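Local coordinates for protein nuclear hormone receptor FTZ-F1 (PDB 2XHS) that probably regulates transcription in Drosophila as a nuclear receptor of the NR5A group, its ligand-binding domain here holding a Fushi tarazu peptide, at residues Gln57-Gln62 / Thr233-Met238; Ser89-Leu94 / Cys153-Ile158; Val43-Phe48 / Leu111-Val116; Leu47-Cys52 / Ser228-Thr233; Met81-His86 / Arg165-Arg170. All blocks are in the same frame, centred on the assembly; numbering follows the deposited sequence.

Overall arrangement
The five contacts spread from the middle of one helical domain out to opposite sides of it. Interaction 2, whose centre is about 5 Å from the centre of the chain, joins helices 77-102 and 148-159. Interactions 1, 3 and 4 all use helix 47-67, the first touching interaction 2 through Gln62 against Met91 and Leu92. Along that helix, interaction 3 meets the hairpin loop at its start, interaction 4 the connection after helix 198-224, and interaction 1 helix 234-240. Interaction 5, on helix 77-102, lies about 38 Å from interaction 3 (centre to centre), across the chain's centre. Residues of interactions 1 and 5 touch the bound peptide, so both border its binding surface.

Interaction 1 of 5, residues Gln57-Gln62 / Thr233-Met238; sequences QNLFSQ and TLLMEM
Leu234 reaches out from helix 234-240, the AF-2 helix of the nuclear receptor ligand-binding domain, to meet Leu59 and Phe60 on helix 47-67. The two helices run at 73° to one another, with axes 9.7 Å apart. The buried, closely packed part centres on Leu59. With CG anti to its own carbonyl carbon (chi1 -74°), its CD1 is carried against the turn of the AF-2 helix, 3.6 Å from Leu235 CA and 4.3 Å from CB of Met238, a selenomethionine. Leu59 CB in turn lies 4.0 Å from Leu234 CD2.

That same methyl also serves the looser side. There Phe60 is partly exposed, and Leu234 CD2 sits over the middle of one face of its ring, 3.8 Å from the centroid and 3° off the normal, a CH-pi contact. An apolar side chain of the bound peptide packs on Phe60 too, while Glu237 OE2 is hydrogen-bonded to the peptide backbone, so the contact borders the peptide-binding groove. At the start of the AF-2 helix Thr233 acts as N-cap, its OG1 accepting a nearly straight bond from Met236 N at 3.0 Å.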
# COMPACT_ATOMS: atom_id res chain seq x y z
N GLN A 57 -1.47 11.86 2.27
CA GLN A 57 -2.82 11.48 2.59
C GLN A 57 -2.94 10.00 2.64
O GLN A 57 -3.63 9.46 3.45
CB GLN A 57 -3.73 12.01 1.51
CG GLN A 57 -5.18 11.81 1.74
CD GLN A 57 -6.01 12.29 0.59
OE1 GLN A 57 -5.76 11.95 -0.55
NE2 GLN A 57 -7.00 13.10 0.88
N ASN A 58 -2.26 9.33 1.75
CA ASN A 58 -2.36 7.91 1.66
C ASN A 58 -1.91 7.30 2.92
O ASN A 58 -2.44 6.35 3.40
CB ASN A 58 -1.47 7.40 0.56
CG ASN A 58 -2.09 7.52 -0.77
OD1 ASN A 58 -3.23 7.87 -0.88
ND2 ASN A 58 -1.36 7.21 -1.79
N LEU A 59 -0.88 7.88 3.47
CA LEU A 59 -0.32 7.37 4.67
C LEU A 59 -1.29 7.44 5.78
O LEU A 59 -1.37 6.56 6.57
CB LEU A 59 0.90 8.17 5.03
CG LEU A 59 2.08 7.86 4.15
CD1 LEU A 59 3.21 8.67 4.59
CD2 LEU A 59 2.40 6.45 4.32
N PHE A 60 -2.04 8.51 5.86
CA PHE A 60 -2.98 8.66 6.92
C PHE A 60 -3.99 7.58 6.83
O PHE A 60 -4.39 7.01 7.80
CB PHE A 60 -3.70 9.96 6.76
CG PHE A 60 -2.97 11.11 7.32
CD1 PHE A 60 -2.99 11.36 8.64
CD2 PHE A 60 -2.29 11.96 6.51
CE1 PHE A 60 -2.35 12.42 9.14
CE2 PHE A 60 -1.66 13.02 7.02
CZ PHE A 60 -1.68 13.24 8.33
N SER A 61 -4.45 7.35 5.63
CA SER A 61 -5.42 6.33 5.41
C SER A 61 -4.85 4.98 5.71
O SER A 61 -5.52 4.11 6.15
CB SER A 61 -5.98 6.41 4.01
OG SER A 61 -4.99 6.09 3.09
N GLN A 62 -3.58 4.82 5.43
CA GLN A 62 -2.92 3.57 5.69
C GLN A 62 -2.90 3.27 7.15
O GLN A 62 -3.12 2.18 7.57
CB GLN A 62 -1.50 3.71 5.25
CG GLN A 62 -0.71 2.48 5.30
CD GLN A 62 0.54 2.62 4.56
OE1 GLN A 62 1.61 2.46 5.10
NE2 GLN A 62 0.44 2.94 3.30
N THR A 233 5.19 17.16 7.43
CA THR A 233 4.27 16.10 7.08
C THR A 233 4.56 14.77 7.67
O THR A 233 5.64 14.49 8.08
CB THR A 233 4.30 15.90 5.63
OG1 THR A 233 5.54 15.31 5.30
CG2 THR A 233 4.24 17.18 4.96
N LEU A 234 3.54 13.94 7.71
CA LEU A 234 3.64 12.58 8.16
C LEU A 234 4.54 11.82 7.24
O LEU A 234 5.25 10.94 7.62
CB LEU A 234 2.27 11.98 8.17
CG LEU A 234 2.17 10.53 8.54
CD1 LEU A 234 2.70 10.35 9.92
CD2 LEU A 234 0.76 10.13 8.47
N LEU A 235 4.51 12.20 5.99
CA LEU A 235 5.31 11.56 5.01
C LEU A 235 6.78 11.71 5.34
O LEU A 235 7.52 10.79 5.23
CB LEU A 235 5.01 12.17 3.67
CG LEU A 235 5.52 11.38 2.50
CD1 LEU A 235 5.85 12.29 1.44
CD2 LEU A 235 6.72 10.68 2.98
N MSE A 236 7.19 12.89 5.74
CA MSE A 236 8.55 13.11 6.16
C MSE A 236 8.84 12.36 7.43
O MSE A 236 9.88 11.81 7.61
CB MSE A 236 8.78 14.60 6.34
CG MSE A 236 10.13 14.99 6.84
SE MSE A 236 11.40 14.88 5.57
CE MSE A 236 11.98 13.19 5.76
N GLU A 237 7.90 12.34 8.34
CA GLU A 237 8.15 11.68 9.58
C GLU A 237 8.40 10.24 9.33
O GLU A 237 9.26 9.66 9.92
CB GLU A 237 6.94 11.82 10.45
CG GLU A 237 6.91 10.92 11.61
CD GLU A 237 5.80 11.27 12.54
OE1 GLU A 237 5.59 12.45 12.76
OE2 GLU A 237 5.15 10.37 13.05
N MSE A 238 7.60 9.67 8.47
CA MSE A 238 7.74 8.29 8.10
C MSE A 238 9.04 8.08 7.38
O MSE A 238 9.72 7.10 7.57
CB MSE A 238 6.55 7.91 7.23
CG MSE A 238 5.94 6.58 7.54
SE MSE A 238 5.23 6.48 9.24
CE MSE A 238 4.33 8.10 9.15

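Interaction 2 of 5, residues Ser89-Leu94 / Cys153-Ile158; sequences SDMLVL and CMKFLI
In the three-layer helical sandwich of nuclear receptor ligand-binding domains, Met91 and Lys155 meet where helices 77-102 and 148-159 lie side by side in the central layer. The pair is almost antiparallel, at 166°, and the axes pass 10.0 Å apart; the CA atoms of Met91 and Lys155 come within 6.6 Å. Lys155 contributes mainly its aliphatic chain. Stretched out past CG, it is crossed roughly perpendicularly by the bent side chain of Met91, a selenomethionine, whose CG sits 3.3 Å from Lys155 CE. Lys155 makes a cation-pi contact with Trp65 of helix 47-67, and its NZ a long, weak ion pair with Asp95, a little further along helix 77-102. A leucine in place of Lys155 would probably leave Trp65 without its cation and Met91 CG without the packing of the long chain's CE.

One turn along, Leu94 has CG anti to the backbone N (chi1 -179°), which aims its CD2 across the interface. That single methyl touches three residues: Lys155 CG at 3.9 Å, Met154 CB at 4.3 Å and Ile158 CD1 at 3.9 Å, with the leucine and isoleucine side chains running past one another head to tail. Asp90 joins through its CB; its carboxylate is engaged elsewhere, OD1 being hydrogen-bonded to His210 ND1 on helix 198-224. The isoleucine closes this end of the contact with its other branch, CG2, which rests 3.8 Å from Asp90 CB.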
# COMPACT_ATOMS: atom_id res chain seq x y z
N SER A 89 6.11 2.16 2.73
CA SER A 89 6.50 2.25 1.37
C SER A 89 6.07 1.03 0.67
O SER A 89 5.64 1.08 -0.43
CB SER A 89 7.99 2.39 1.27
OG SER A 89 8.61 1.64 2.27
N ASP A 90 6.20 -0.10 1.31
CA ASP A 90 5.85 -1.34 0.70
C ASP A 90 4.41 -1.45 0.37
O ASP A 90 4.07 -2.00 -0.63
CB ASP A 90 6.24 -2.46 1.61
CG ASP A 90 7.56 -3.01 1.28
OD1 ASP A 90 8.55 -2.36 1.57
OD2 ASP A 90 7.62 -4.11 0.75
N MSE A 91 3.55 -0.99 1.25
CA MSE A 91 2.14 -1.00 0.99
C MSE A 91 1.71 -0.12 -0.12
O MSE A 91 0.82 -0.45 -0.82
CB MSE A 91 1.35 -0.72 2.22
CG MSE A 91 0.61 -1.92 2.71
SE MSE A 91 0.92 -2.18 4.54
CE MSE A 91 0.57 -0.52 5.27
N LEU A 92 2.33 1.01 -0.28
CA LEU A 92 1.87 1.90 -1.29
C LEU A 92 1.98 1.33 -2.66
O LEU A 92 1.15 1.56 -3.48
CB LEU A 92 2.66 3.18 -1.24
CG LEU A 92 2.46 4.03 -0.02
CD1 LEU A 92 3.09 5.32 -0.27
CD2 LEU A 92 1.02 4.22 0.22
N VAL A 93 3.04 0.62 -2.92
CA VAL A 93 3.25 0.01 -4.21
C VAL A 93 2.22 -1.03 -4.52
O VAL A 93 1.62 -1.03 -5.55
CB VAL A 93 4.61 -0.64 -4.18
CG1 VAL A 93 4.89 -1.37 -5.42
CG2 VAL A 93 5.64 0.38 -3.96
N LEU A 94 1.99 -1.89 -3.57
CA LEU A 94 1.00 -2.91 -3.71
C LEU A 94 -0.36 -2.30 -3.88
O LEU A 94 -1.13 -2.71 -4.68
CB LEU A 94 1.01 -3.76 -2.48
CG LEU A 94 0.03 -4.91 -2.45
CD1 LEU A 94 0.56 -6.04 -3.19
CD2 LEU A 94 -0.18 -5.28 -1.07
N CYS A 153 -4.58 -10.16 1.72
CA CYS A 153 -3.76 -11.08 2.49
C CYS A 153 -2.31 -10.62 2.44
O CYS A 153 -1.58 -10.69 3.42
CB CYS A 153 -3.89 -12.50 1.95
SG CYS A 153 -5.57 -13.17 1.98
N MSE A 154 -1.91 -10.17 1.26
CA MSE A 154 -0.57 -9.74 1.01
C MSE A 154 -0.23 -8.50 1.76
O MSE A 154 0.89 -8.28 2.08
CB MSE A 154 -0.34 -9.57 -0.45
CG MSE A 154 0.08 -10.82 -1.06
SE MSE A 154 0.37 -10.58 -2.84
CE MSE A 154 -1.32 -10.86 -3.40
N LYS A 155 -1.22 -7.68 2.01
CA LYS A 155 -1.04 -6.47 2.77
C LYS A 155 -0.70 -6.76 4.20
O LYS A 155 0.16 -6.17 4.77
CB LYS A 155 -2.31 -5.67 2.68
CG LYS A 155 -2.08 -4.31 2.15
CD LYS A 155 -3.21 -3.42 2.39
CE LYS A 155 -2.69 -2.04 2.49
NZ LYS A 155 -3.77 -1.08 2.70
N PHE A 156 -1.42 -7.67 4.79
CA PHE A 156 -1.15 -8.12 6.12
C PHE A 156 0.16 -8.80 6.18
O PHE A 156 0.86 -8.71 7.13
CB PHE A 156 -2.21 -9.06 6.57
CG PHE A 156 -3.45 -8.40 6.94
CD1 PHE A 156 -3.56 -7.74 8.13
CD2 PHE A 156 -4.52 -8.41 6.12
CE1 PHE A 156 -4.70 -7.13 8.46
CE2 PHE A 156 -5.66 -7.79 6.46
CZ PHE A 156 -5.74 -7.16 7.63
N LEU A 157 0.48 -9.54 5.14
CA LEU A 157 1.70 -10.24 5.16
C LEU A 157 2.78 -9.24 5.22
O LEU A 157 3.74 -9.41 5.90
CB LEU A 157 1.83 -11.04 3.91
CG LEU A 157 1.07 -12.33 4.05
CD1 LEU A 157 1.46 -13.24 3.01
CD2 LEU A 157 1.39 -12.88 5.34
N ILE A 158 2.64 -8.20 4.44
CA ILE A 158 3.65 -7.18 4.44
C ILE A 158 3.73 -6.49 5.75
O ILE A 158 4.78 -6.29 6.27
CB ILE A 158 3.29 -6.16 3.42
CG1 ILE A 158 3.32 -6.78 2.06
CG2 ILE A 158 4.22 -5.05 3.42
CD1 ILE A 158 3.13 -5.82 0.97

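Interaction 3 of 5, residues Val43-Phe48 / Leu111-Val116; sequences VEVDLF and LNNGQV
Gln115 makes the polar link of this surface contact, and Leu47 the apolar one. The polar link is one hydrogen bond, from Gln115 NE2 to the backbone carbonyl Val45 O, 3.1 Å long and bent to 138° at the hydrogen. The acceptor lies close to the plane of the Gln115 amide, while the donor is tilted 25° from the carbonyl plane. The glutamine gets there because its chain is extended beyond CG (chi2 170°), which lays the amide alongside the backbone of the 43-48 segment; its OE1 comes 3.7 Å from Glu44 CA.

The apolar contact is a single pair of methyls, Leu47 CD2 and Leu111 CD1, at 4.3 Å. Leu47 also makes van der Waals contacts with polar atoms. Its side chain lies antiparallel beside that of Gln115, with Leu47 CG 3.9 Å from Gln115 NE2, and its CD1 is 3.5 Å from the carbonyl Val116 O.

The 111-116 segment is itself closed by a backbone bond from Leu111 N to Gln115 O. It forms the turn of the antiparallel hairpin of strands 108-110 and 116-118, which thus rests against the residues leading into helix 47-67 and its first residue, Leu47.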
# COMPACT_ATOMS: atom_id res chain seq x y z
N VAL A 43 -2.77 28.73 -11.11
CA VAL A 43 -2.10 28.74 -12.39
C VAL A 43 -1.10 27.62 -12.56
O VAL A 43 -1.07 26.96 -13.56
CB VAL A 43 -1.38 30.04 -12.56
CG1 VAL A 43 -1.21 30.34 -14.00
CG2 VAL A 43 -2.18 31.11 -11.89
N GLU A 44 -0.23 27.43 -11.59
CA GLU A 44 0.70 26.33 -11.68
C GLU A 44 1.01 25.86 -10.31
O GLU A 44 0.94 26.63 -9.37
CB GLU A 44 1.97 26.70 -12.39
CG GLU A 44 1.88 26.52 -13.85
CD GLU A 44 3.21 26.16 -14.45
OE1 GLU A 44 4.23 26.54 -13.85
OE2 GLU A 44 3.24 25.53 -15.51
N VAL A 45 1.36 24.60 -10.20
CA VAL A 45 1.62 23.97 -8.94
C VAL A 45 2.84 23.15 -9.12
O VAL A 45 3.21 22.87 -10.22
CB VAL A 45 0.45 23.10 -8.58
CG1 VAL A 45 0.54 22.66 -7.18
CG2 VAL A 45 -0.79 23.88 -8.74
N ASP A 46 3.49 22.77 -8.03
CA ASP A 46 4.67 21.96 -8.13
C ASP A 46 4.15 20.59 -8.11
O ASP A 46 3.56 20.16 -7.16
CB ASP A 46 5.57 22.17 -6.93
CG ASP A 46 6.91 21.53 -7.10
OD1 ASP A 46 7.50 21.63 -8.17
OD2 ASP A 46 7.42 20.94 -6.16
N LEU A 47 4.35 19.90 -9.21
CA LEU A 47 3.84 18.58 -9.35
C LEU A 47 4.46 17.62 -8.39
O LEU A 47 3.81 16.73 -7.94
CB LEU A 47 3.94 18.11 -10.78
CG LEU A 47 3.02 18.90 -11.68
CD1 LEU A 47 3.19 18.48 -13.07
CD2 LEU A 47 1.63 18.68 -11.27
N PHE A 48 5.74 17.79 -8.11
CA PHE A 48 6.37 16.91 -7.18
C PHE A 48 5.77 17.09 -5.84
O PHE A 48 5.51 16.16 -5.15
CB PHE A 48 7.85 17.13 -7.13
CG PHE A 48 8.54 16.28 -6.13
CD1 PHE A 48 8.90 15.01 -6.43
CD2 PHE A 48 8.80 16.74 -4.89
CE1 PHE A 48 9.49 14.26 -5.55
CE2 PHE A 48 9.40 15.97 -4.00
CZ PHE A 48 9.75 14.74 -4.33
N LEU A 111 -5.30 17.81 -15.32
CA LEU A 111 -5.66 18.41 -14.08
C LEU A 111 -6.75 19.44 -14.00
O LEU A 111 -7.14 19.80 -12.92
CB LEU A 111 -4.43 19.01 -13.47
CG LEU A 111 -3.71 18.05 -12.57
CD1 LEU A 111 -2.56 18.78 -12.02
CD2 LEU A 111 -4.62 17.66 -11.49
N ASN A 112 -7.28 19.86 -15.15
CA ASN A 112 -8.29 20.90 -15.16
C ASN A 112 -7.50 22.18 -15.07
O ASN A 112 -8.04 23.28 -15.06
CB ASN A 112 -9.23 20.76 -13.97
CG ASN A 112 -10.23 19.63 -14.14
OD1 ASN A 112 -10.23 18.94 -15.16
ND2 ASN A 112 -11.09 19.45 -13.15
N ASN A 113 -6.18 22.00 -15.00
CA ASN A 113 -5.26 23.08 -15.00
C ASN A 113 -4.67 23.15 -16.32
O ASN A 113 -4.02 24.09 -16.64
CB ASN A 113 -4.12 22.76 -14.09
CG ASN A 113 -4.14 23.58 -12.90
OD1 ASN A 113 -5.14 24.16 -12.58
ND2 ASN A 113 -3.02 23.66 -12.24
N GLY A 114 -4.83 22.10 -17.09
CA GLY A 114 -4.12 22.00 -18.33
C GLY A 114 -2.78 21.46 -17.96
O GLY A 114 -1.89 21.33 -18.77
N GLN A 115 -2.65 21.12 -16.70
CA GLN A 115 -1.46 20.53 -16.18
C GLN A 115 -1.74 19.04 -16.10
O GLN A 115 -2.87 18.64 -16.00
CB GLN A 115 -1.17 21.11 -14.82
CG GLN A 115 0.21 21.67 -14.66
CD GLN A 115 0.36 22.44 -13.40
OE1 GLN A 115 -0.54 23.12 -12.98
NE2 GLN A 115 1.51 22.34 -12.80
N VAL A 116 -0.71 18.23 -16.14
CA VAL A 116 -0.91 16.81 -16.15
C VAL A 116 -0.24 16.14 -14.97
O VAL A 116 0.91 16.35 -14.74
CB VAL A 116 -0.37 16.23 -17.46
CG1 VAL A 116 -0.38 14.74 -17.44
CG2 VAL A 116 -1.18 16.72 -18.59

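Interaction 4 of 5, residues Leu47-Cys52 / Ser228-Thr233; sequences LFELMC and SAPTQT
The backbone at Ala229 and Pro230 is extended and passes the first turns of helix 47-67, bringing the CA atoms of Glu49 and Ala229 within 5.8 Å of each other. Phe48 and Cys52 point at this chain, and the end of Glu49 reaches it. Phe48 has CG anti to the backbone N (chi1 178°), which turns its ring toward the loop: CE2 is 4.0 Å from Ser228 CB, and the Ala229 methyl sits at the ring's edge, near its plane. The same ring makes a cation-pi contact with Lys223 of helix 198-224, so it bridges that helix and the loop. Cys52, one turn further on, brings SG to 4.3 Å from Ala229 CB; the alanine methyl is therefore touched by both Phe48 and Cys52.

Glu49 runs an extended chain to Ser228 and Pro230. Its CG lies 3.7 Å from Ser228 O. Its OE2 is equally far from that oxygen, acceptor against acceptor, so the carboxylate is not held by it; OE2 also comes 4.2 Å from Pro230 CD. Being in the first turn of the helix, the carboxylate is probably favoured by the helix dipole. With an alanine here, Ser228 O and Pro230 CD would probably lose the chain that lies against them, and the first turn the charge that favours it.

Together these are light van der Waals touches, part apolar and part to the Ser228 carbonyl. They lay the connection between helix 198-224 and the AF-2 helix 234-240 along helix 47-67, consistent with the active, coregulator-binding state of a nuclear receptor ligand-binding domain.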
# COMPACT_ATOMS: atom_id res chain seq x y z
N LEU A 47 4.35 19.90 -9.21
CA LEU A 47 3.84 18.58 -9.35
C LEU A 47 4.46 17.62 -8.39
O LEU A 47 3.81 16.73 -7.94
CB LEU A 47 3.94 18.11 -10.78
CG LEU A 47 3.02 18.90 -11.68
CD1 LEU A 47 3.19 18.48 -13.07
CD2 LEU A 47 1.63 18.68 -11.27
N PHE A 48 5.74 17.79 -8.11
CA PHE A 48 6.37 16.91 -7.18
C PHE A 48 5.77 17.09 -5.84
O PHE A 48 5.51 16.16 -5.15
CB PHE A 48 7.85 17.13 -7.13
CG PHE A 48 8.54 16.28 -6.13
CD1 PHE A 48 8.90 15.01 -6.43
CD2 PHE A 48 8.80 16.74 -4.89
CE1 PHE A 48 9.49 14.26 -5.55
CE2 PHE A 48 9.40 15.97 -4.00
CZ PHE A 48 9.75 14.74 -4.33
N GLU A 49 5.52 18.31 -5.45
CA GLU A 49 4.95 18.54 -4.15
C GLU A 49 3.61 17.91 -4.02
O GLU A 49 3.25 17.46 -2.97
CB GLU A 49 4.75 20.01 -3.91
CG GLU A 49 5.98 20.79 -3.68
CD GLU A 49 5.72 21.95 -2.81
OE1 GLU A 49 4.57 22.35 -2.70
OE2 GLU A 49 6.66 22.48 -2.23
N LEU A 50 2.84 17.94 -5.09
CA LEU A 50 1.50 17.40 -5.11
C LEU A 50 1.50 15.92 -4.91
O LEU A 50 0.73 15.39 -4.17
CB LEU A 50 0.88 17.70 -6.45
CG LEU A 50 -0.55 18.19 -6.53
CD1 LEU A 50 -1.05 18.01 -7.90
CD2 LEU A 50 -1.42 17.48 -5.58
N MSE A 51 2.44 15.25 -5.54
CA MSE A 51 2.51 13.84 -5.43
C MSE A 51 2.71 13.50 -4.00
O MSE A 51 2.17 12.57 -3.52
CB MSE A 51 3.67 13.33 -6.24
CG MSE A 51 3.74 11.87 -6.31
SE MSE A 51 5.41 11.35 -6.78
CE MSE A 51 6.23 11.53 -5.14
N CYS A 52 3.52 14.29 -3.33
CA CYS A 52 3.81 14.12 -1.93
C CYS A 52 2.60 14.34 -1.09
O CYS A 52 2.46 13.75 -0.05
CB CYS A 52 4.92 15.03 -1.49
SG CYS A 52 6.50 14.49 -1.90
N SER A 228 12.85 20.07 -1.38
CA SER A 228 11.78 19.93 -2.33
C SER A 228 10.38 19.83 -1.76
O SER A 228 9.44 20.10 -2.44
CB SER A 228 12.07 18.79 -3.25
OG SER A 228 13.04 19.19 -4.16
N ALA A 229 10.23 19.42 -0.53
CA ALA A 229 8.90 19.27 -0.00
C ALA A 229 8.79 19.65 1.44
O ALA A 229 9.77 19.73 2.12
CB ALA A 229 8.47 17.93 -0.18
N PRO A 230 7.58 19.86 1.90
CA PRO A 230 7.32 20.30 3.24
C PRO A 230 7.81 19.30 4.19
O PRO A 230 7.77 18.14 3.94
CB PRO A 230 5.82 20.30 3.27
CG PRO A 230 5.48 20.69 2.05
CD PRO A 230 6.37 20.01 1.11
N THR A 231 8.33 19.78 5.29
CA THR A 231 8.99 18.97 6.26
C THR A 231 8.13 18.49 7.39
O THR A 231 8.48 17.57 8.07
CB THR A 231 10.09 19.79 6.84
OG1 THR A 231 11.29 19.53 6.13
CG2 THR A 231 10.28 19.45 8.23
N GLN A 232 6.99 19.13 7.57
CA GLN A 232 6.14 18.91 8.71
C GLN A 232 5.19 17.78 8.58
O GLN A 232 4.46 17.49 9.49
CB GLN A 232 5.33 20.15 8.94
CG GLN A 232 5.96 21.34 8.35
CD GLN A 232 5.32 21.76 7.09
OE1 GLN A 232 4.12 21.85 7.02
NE2 GLN A 232 6.09 22.05 6.09
N THR A 233 5.19 17.16 7.43
CA THR A 233 4.27 16.10 7.08
C THR A 233 4.56 14.77 7.67
O THR A 233 5.64 14.49 8.08
CB THR A 233 4.30 15.90 5.63
OG1 THR A 233 5.54 15.31 5.30
CG2 THR A 233 4.24 17.18 4.96

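Interaction 5 of 5, residues Met81-His86 / Arg165-Arg170; sequences MKLLQH and RGIVNR
Beside the peptide-binding surface, Lys82 and Leu83 of helix 77-102 meet Gly166 and Ile167 in the connection between helices 148-159 and 170-191. Met81 and Leu84 on the same helix pack on the bound peptide, so this stretch of helix serves both the peptide and the connecting loop.

Lys82 supplies the polar part. Its chain runs out extended and then bends at the last torsion (chi4 105°), which brings NZ to a hydrogen bond with Gly166 O at 2.9 Å. The ammonium stands above the carbonyl plane, 52° out of it, rather than on a lone pair. On the way, Lys82 CD passes 3.7 Å from Arg165 O, so the aliphatic part of the lysine lies along the loop backbone. Gly166 has a positive phi of 85°, which favours glycine.

Leu83 supplies the apolar part. Its CD2 meets Ile167 CD1 at 3.5 Å, the two side chains crossing at about a right angle, and Phe72 and Leu75 also pack on the leucine. Beyond Ile167 the loop makes an inverse gamma turn centred on Asn169, whose backbone N is hydrogen-bonded to Asp79 OD2.

Asp79 also forms a long, weak ion pair with Lys82 NZ. The lysine charge thus appears to be shared between a carbonyl and a carboxylate, which would favour its protonated form; its polar grip on the loop is through backbone atoms, while Leu83 and Ile167 add the apolar part.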
# COMPACT_ATOMS: atom_id res chain seq x y z
N MSE A 81 3.64 1.21 15.76
CA MSE A 81 4.37 2.24 15.08
C MSE A 81 5.51 1.65 14.34
O MSE A 81 5.78 2.01 13.25
CB MSE A 81 4.90 3.22 16.09
CG MSE A 81 3.86 4.04 16.73
SE MSE A 81 4.63 5.25 17.90
CE MSE A 81 5.81 6.04 16.74
N LYS A 82 6.22 0.73 14.94
CA LYS A 82 7.35 0.15 14.28
C LYS A 82 7.00 -0.61 13.04
O LYS A 82 7.73 -0.61 12.10
CB LYS A 82 8.06 -0.76 15.24
CG LYS A 82 8.71 -0.03 16.36
CD LYS A 82 9.60 -0.94 17.12
CE LYS A 82 9.87 -0.40 18.49
NZ LYS A 82 9.10 -1.18 19.48
N LEU A 83 5.89 -1.31 13.08
CA LEU A 83 5.46 -2.08 11.94
C LEU A 83 5.09 -1.21 10.79
O LEU A 83 5.42 -1.51 9.69
CB LEU A 83 4.27 -2.92 12.32
CG LEU A 83 4.49 -4.16 13.15
CD1 LEU A 83 3.17 -4.66 13.47
CD2 LEU A 83 5.20 -5.15 12.35
N LEU A 84 4.36 -0.17 11.07
CA LEU A 84 3.96 0.79 10.07
C LEU A 84 5.13 1.52 9.50
O LEU A 84 5.17 1.79 8.35
CB LEU A 84 3.01 1.77 10.69
CG LEU A 84 1.57 1.38 10.89
CD1 LEU A 84 1.00 2.31 11.87
CD2 LEU A 84 0.85 1.54 9.62
N GLN A 85 6.08 1.86 10.34
CA GLN A 85 7.25 2.57 9.90
C GLN A 85 8.05 1.76 8.95
O GLN A 85 8.68 2.29 8.09
CB GLN A 85 8.12 2.91 11.07
CG GLN A 85 7.89 4.25 11.63
CD GLN A 85 8.47 4.42 12.98
OE1 GLN A 85 8.09 5.31 13.70
NE2 GLN A 85 9.40 3.58 13.32
N HIS A 86 8.09 0.47 9.16
CA HIS A 86 8.85 -0.40 8.31
C HIS A 86 8.38 -0.56 6.90
O HIS A 86 9.15 -0.60 5.98
CB HIS A 86 8.91 -1.77 8.95
CG HIS A 86 9.95 -2.65 8.37
ND1 HIS A 86 9.66 -3.79 7.67
CD2 HIS A 86 11.30 -2.57 8.39
CE1 HIS A 86 10.77 -4.37 7.28
NE2 HIS A 86 11.78 -3.65 7.70
N ARG A 165 12.80 -5.04 13.57
CA ARG A 165 13.62 -4.70 14.68
C ARG A 165 12.87 -3.98 15.77
O ARG A 165 12.16 -3.04 15.54
CB ARG A 165 14.77 -3.85 14.19
CG ARG A 165 16.14 -4.27 14.66
CD ARG A 165 16.70 -3.26 15.63
NE ARG A 165 18.01 -2.80 15.21
CZ ARG A 165 18.53 -1.64 15.58
NH1 ARG A 165 17.84 -0.84 16.37
NH2 ARG A 165 19.72 -1.27 15.15
N GLY A 166 13.07 -4.47 16.98
CA GLY A 166 12.54 -3.86 18.17
C GLY A 166 11.15 -4.17 18.61
O GLY A 166 10.67 -3.57 19.54
N ILE A 167 10.49 -5.10 17.97
CA ILE A 167 9.14 -5.34 18.35
C ILE A 167 9.08 -6.23 19.54
O ILE A 167 9.62 -7.31 19.54
CB ILE A 167 8.42 -6.01 17.26
CG1 ILE A 167 7.50 -5.00 16.60
CG2 ILE A 167 7.64 -7.11 17.81
CD1 ILE A 167 7.12 -5.36 15.24
N VAL A 168 8.45 -5.73 20.60
CA VAL A 168 8.26 -6.47 21.83
C VAL A 168 7.34 -7.67 21.84
O VAL A 168 7.70 -8.74 22.30
CB VAL A 168 7.71 -5.53 22.88
CG1 VAL A 168 7.27 -6.29 24.07
CG2 VAL A 168 8.75 -4.56 23.26
N ASN A 169 6.11 -7.48 21.41
CA ASN A 169 5.17 -8.57 21.40
C ASN A 169 5.25 -9.37 20.13
O ASN A 169 4.34 -9.38 19.35
CB ASN A 169 3.77 -8.05 21.59
CG ASN A 169 2.78 -9.13 21.65
OD1 ASN A 169 1.64 -8.93 22.04
ND2 ASN A 169 3.20 -10.31 21.27
N ARG A 170 6.36 -10.06 19.94
CA ARG A 170 6.63 -10.78 18.72
C ARG A 170 5.67 -11.88 18.41
O ARG A 170 5.46 -12.19 17.27
CB ARG A 170 7.99 -11.41 18.78
CG ARG A 170 9.09 -10.53 18.36
CD ARG A 170 10.03 -11.28 17.49
NE ARG A 170 10.81 -10.36 16.68
CZ ARG A 170 12.07 -10.06 16.92
NH1 ARG A 170 12.70 -10.63 17.94
NH2 ARG A 170 12.70 -9.21 16.13